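Long-range contacts in sterol carrier protein 2 (Thermus thermophilus, PDB 2CX7), which probably binds sterols or other lipids and carries them between membranes: residues Glu30-Leu35 with Ala70-Val75; Lys15-Glu20 with His57-Gly62. All coordinates share one frame; numbering follows the deposited sequence.

Interaction 1: Glu30-Leu35 with Ala70-Val75; sequences EGSLAL and AEADFV
S32 and D73 clasp each other through a pair of reciprocal bonds, side chain to backbone in both directions. The S32 hydroxyl accepts the amide of D73 (D73 N to S32 OG, 2.9 Å, N-H...O angle 152°), while D73 OD2 accepts the amide of S32 (S32 N to D73 OD2, 2.9 Å). That second bond reaches the carboxylate oxygen on its anti side, 17° from the carboxylate plane. With chi1 at 52°, OG sits between its own backbone N and carbonyl carbon and swings over A72 to reach the next amide; a weak bond from OG to OD2 closes the group. An alanine here would probably leave the D73 amide without this acceptor and remove the weak OG-OD2 bond. G31 CA lies 3.2 Å from D73 OD2, and the backbone angles of G31 themselves call for glycine, because a CB would press on E30 O.

Beyond the S32-D73 pair the strands run in parallel, L33 beside F74 and A34 beside V75. The F74 amide bonds S32 O, and F74 O takes the amide of A34 (A34 N to F74 O, 2.8 Å). The F74 ring presents its edge to S32 O, in plane. On its face of the sheet L33 crosses F74 at about a right angle, CD1 against F74 CB at 3.8 Å. A34 lies on the other face, its CB 3.8 Å from A72 CB and farther from V75 CG2. F74 also meets the ring of W29. This is the start of the parallel pair, strands 32-37 and 74-78, inside the mixed five-stranded sheet of the SCP-2 fold.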
# COMPACT_ATOMS: atom_id res chain seq x y z
N GLU A 30 -9.86 -10.11 -1.47
CA GLU A 30 -9.31 -10.97 -0.42
C GLU A 30 -7.81 -11.06 -0.64
O GLU A 30 -7.34 -11.21 -1.76
CB GLU A 30 -9.92 -12.38 -0.48
CG GLU A 30 -11.33 -12.48 0.06
CD GLU A 30 -11.94 -13.86 -0.20
OE1 GLU A 30 -11.19 -14.84 -0.36
OE2 GLU A 30 -13.19 -13.94 -0.25
N GLY A 31 -7.04 -10.96 0.44
CA GLY A 31 -5.60 -11.04 0.30
C GLY A 31 -4.86 -9.92 0.99
O GLY A 31 -5.32 -8.78 1.02
N SER A 32 -3.71 -10.25 1.57
CA SER A 32 -2.90 -9.25 2.26
C SER A 32 -2.10 -8.48 1.21
O SER A 32 -1.81 -9.00 0.14
CB SER A 32 -1.97 -9.91 3.28
OG SER A 32 -1.21 -10.95 2.69
N LEU A 33 -1.75 -7.24 1.53
CA LEU A 33 -0.99 -6.40 0.61
C LEU A 33 0.11 -5.70 1.37
O LEU A 33 -0.14 -5.06 2.39
CB LEU A 33 -1.90 -5.35 -0.04
CG LEU A 33 -1.25 -4.22 -0.85
CD1 LEU A 33 -0.64 -4.78 -2.13
CD2 LEU A 33 -2.32 -3.17 -1.22
N ALA A 34 1.34 -5.82 0.86
CA ALA A 34 2.47 -5.16 1.48
C ALA A 34 2.97 -4.04 0.59
O ALA A 34 3.18 -4.23 -0.62
CB ALA A 34 3.60 -6.16 1.73
N LEU A 35 3.13 -2.86 1.19
CA LEU A 35 3.65 -1.70 0.50
C LEU A 35 5.08 -1.62 1.06
O LEU A 35 5.29 -1.22 2.22
CB LEU A 35 2.84 -0.46 0.87
CG LEU A 35 1.33 -0.59 0.64
CD1 LEU A 35 0.67 0.74 0.95
CD2 LEU A 35 1.05 -1.04 -0.80
N ALA A 70 8.73 -8.15 4.22
CA ALA A 70 7.39 -8.44 4.72
C ALA A 70 6.69 -9.48 3.85
O ALA A 70 6.88 -9.51 2.63
CB ALA A 70 6.57 -7.16 4.79
N GLU A 71 5.87 -10.32 4.48
CA GLU A 71 5.13 -11.36 3.76
C GLU A 71 3.68 -10.95 3.49
O GLU A 71 3.01 -10.40 4.37
CB GLU A 71 5.14 -12.67 4.56
CG GLU A 71 6.52 -13.24 4.84
CD GLU A 71 7.33 -12.37 5.80
OE1 GLU A 71 6.84 -12.12 6.92
OE2 GLU A 71 8.44 -11.94 5.43
N ALA A 72 3.21 -11.22 2.28
CA ALA A 72 1.84 -10.90 1.90
C ALA A 72 1.48 -11.59 0.59
O ALA A 72 2.35 -12.09 -0.12
CB ALA A 72 1.69 -9.39 1.75
N ASP A 73 0.19 -11.62 0.28
CA ASP A 73 -0.28 -12.22 -0.96
C ASP A 73 0.17 -11.37 -2.14
O ASP A 73 0.47 -11.87 -3.21
CB ASP A 73 -1.81 -12.34 -0.95
CG ASP A 73 -2.30 -13.34 0.06
OD1 ASP A 73 -1.81 -14.50 0.03
OD2 ASP A 73 -3.16 -12.99 0.89
N PHE A 74 0.20 -10.05 -1.93
CA PHE A 74 0.66 -9.14 -2.96
C PHE A 74 1.70 -8.23 -2.34
O PHE A 74 1.53 -7.75 -1.22
CB PHE A 74 -0.50 -8.29 -3.51
CG PHE A 74 -1.53 -9.09 -4.26
CD1 PHE A 74 -2.55 -9.75 -3.58
CD2 PHE A 74 -1.46 -9.19 -5.65
CE1 PHE A 74 -3.50 -10.50 -4.28
CE2 PHE A 74 -2.40 -9.94 -6.36
CZ PHE A 74 -3.42 -10.59 -5.67
N VAL A 75 2.79 -8.02 -3.06
CA VAL A 75 3.86 -7.16 -2.57
C VAL A 75 4.23 -6.16 -3.65
O VAL A 75 4.56 -6.54 -4.78
CB VAL A 75 5.11 -7.97 -2.19
CG1 VAL A 75 6.23 -7.04 -1.75
CG2 VAL A 75 4.76 -8.93 -1.06

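Interaction 2: Lys15-Glu20 with His57-Gly62; sequences KLNESE and HGACRG
The last turn of helix 6-17 is fastened here to the start of edge strand 59-67, next to the disulfide of C60 with C13. N17 does the fastening by lining its carboxamide up with the backbone of C60 and using both ends of the amide. Its OD1 accepts the C60 amide (C60 N to N17 OD1, 2.8 Å) in a nearly straight bond of 173°, although the donor stands 35° from the plane of the side-chain carbonyl. Its ND2 donates to C60 O at 2.8 Å, and here the geometry is flat: the acceptor lies nearly in the amide plane and is met on a lone pair. Two bonds to one residue fix the rotation of the amide group. Because 59-67 is an outermost strand of the sheet, the amide meets N and O of C60 much as a neighbouring strand would. With CG anti to the carbonyl carbon (chi1 -78°), the amide reaches from the helix to C60, OD1 passing 3.4 Å from A59 CB. L16 CB lies 4.2 Å from C60 CB, while L122 and V125 of helix 116-127 touch the same leucine. A water lies 2.8 Å from both L16 O and G58 O and links the two carbonyls.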
# COMPACT_ATOMS: atom_id res chain seq x y z
N LYS A 15 -8.55 4.54 8.71
CA LYS A 15 -9.08 5.38 7.65
C LYS A 15 -9.73 4.56 6.54
O LYS A 15 -10.75 4.97 5.97
CB LYS A 15 -7.96 6.24 7.04
CG LYS A 15 -7.76 7.58 7.73
CD LYS A 15 -8.94 8.51 7.52
CE LYS A 15 -8.63 9.91 8.03
NZ LYS A 15 -9.72 10.89 7.75
N LEU A 16 -9.15 3.40 6.25
CA LEU A 16 -9.72 2.53 5.22
C LEU A 16 -11.06 1.98 5.69
O LEU A 16 -11.98 1.84 4.91
CB LEU A 16 -8.77 1.36 4.92
CG LEU A 16 -7.51 1.70 4.11
CD1 LEU A 16 -6.59 0.49 4.08
CD2 LEU A 16 -7.91 2.12 2.67
N ASN A 17 -11.17 1.65 6.98
CA ASN A 17 -12.43 1.14 7.48
C ASN A 17 -13.50 2.22 7.52
O ASN A 17 -14.68 1.92 7.52
CB ASN A 17 -12.25 0.52 8.88
CG ASN A 17 -11.63 -0.87 8.83
OD1 ASN A 17 -12.02 -1.70 8.01
ND2 ASN A 17 -10.66 -1.13 9.69
N GLU A 18 -13.08 3.49 7.51
CA GLU A 18 -14.01 4.61 7.54
C GLU A 18 -14.35 5.11 6.15
O GLU A 18 -15.20 6.00 5.98
CB GLU A 18 -13.39 5.76 8.36
CG GLU A 18 -13.00 5.36 9.77
CD GLU A 18 -12.23 6.44 10.51
OE1 GLU A 18 -11.37 7.10 9.89
OE2 GLU A 18 -12.48 6.63 11.71
N SER A 19 -13.71 4.54 5.13
CA SER A 19 -13.94 4.97 3.76
C SER A 19 -14.98 4.16 3.01
O SER A 19 -14.74 3.01 2.66
CB SER A 19 -12.62 4.92 2.97
OG SER A 19 -12.84 5.17 1.59
N GLU A 20 -16.14 4.76 2.77
CA GLU A 20 -17.20 4.08 2.04
C GLU A 20 -16.77 3.79 0.59
O GLU A 20 -17.19 2.80 0.01
CB GLU A 20 -18.48 4.93 2.01
CG GLU A 20 -19.16 5.08 3.35
CD GLU A 20 -20.25 6.13 3.33
OE1 GLU A 20 -19.90 7.33 3.25
OE2 GLU A 20 -21.44 5.77 3.37
N HIS A 57 -12.76 -8.00 1.88
CA HIS A 57 -14.10 -7.56 1.50
C HIS A 57 -14.45 -6.11 1.83
O HIS A 57 -15.55 -5.84 2.31
CB HIS A 57 -15.15 -8.48 2.13
CG HIS A 57 -15.04 -9.91 1.70
ND1 HIS A 57 -15.98 -10.86 2.04
CD2 HIS A 57 -14.08 -10.56 0.99
CE1 HIS A 57 -15.61 -12.04 1.56
NE2 HIS A 57 -14.46 -11.88 0.92
N GLY A 58 -13.53 -5.19 1.56
CA GLY A 58 -13.82 -3.79 1.82
C GLY A 58 -13.33 -3.26 3.15
O GLY A 58 -13.34 -2.05 3.37
N ALA A 59 -12.91 -4.16 4.03
CA ALA A 59 -12.42 -3.76 5.34
C ALA A 59 -10.93 -4.00 5.50
O ALA A 59 -10.30 -4.73 4.73
CB ALA A 59 -13.17 -4.53 6.43
N CYS A 60 -10.36 -3.34 6.51
CA CYS A 60 -8.97 -3.55 6.85
C CYS A 60 -9.06 -4.25 8.20
O CYS A 60 -9.46 -3.65 9.20
CB CYS A 60 -8.20 -2.22 6.99
SG CYS A 60 -6.53 -2.55 7.62
N ARG A 61 -8.71 -5.54 8.22
CA ARG A 61 -8.77 -6.34 9.43
C ARG A 61 -7.56 -6.12 10.33
O ARG A 61 -7.54 -6.57 11.47
CB ARG A 61 -8.88 -7.82 9.08
CG ARG A 61 -10.11 -8.15 8.27
CD ARG A 61 -10.27 -9.65 8.06
NE ARG A 61 -9.10 -10.26 7.44
CZ ARG A 61 -9.05 -11.53 7.01
NH1 ARG A 61 -10.12 -12.30 7.14
NH2 ARG A 61 -7.94 -12.02 6.48
N GLY A 62 -6.56 -5.44 9.80
CA GLY A 62 -5.36 -5.18 10.58
C GLY A 62 -4.23 -4.68 9.71
O GLY A 62 -4.19 -4.95 8.51
O HOH W 1 -14.18 0.17 4.80

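Overall arrangement
From the N terminus, helix 6-17 supplies the first half of interaction 2, and strand 32-37 opens interaction 1 before either contact is closed. The chain then runs through strand 49-56 to 57-62, which completes interaction 2 across 36 intervening residues; 70-75 completes interaction 1 across 34. The segments therefore alternate, and the two loops cross rather than nest. Interaction 1 joins neighbouring strands inside the sheet, whereas interaction 2 ties a helix to the outermost strand 59-67, two strands away from 32-37. Their centres are about 15 Å apart, yet they touch directly: E30 OE2 lies 2.7 Å from H57 NE2, a probable hydrogen bond.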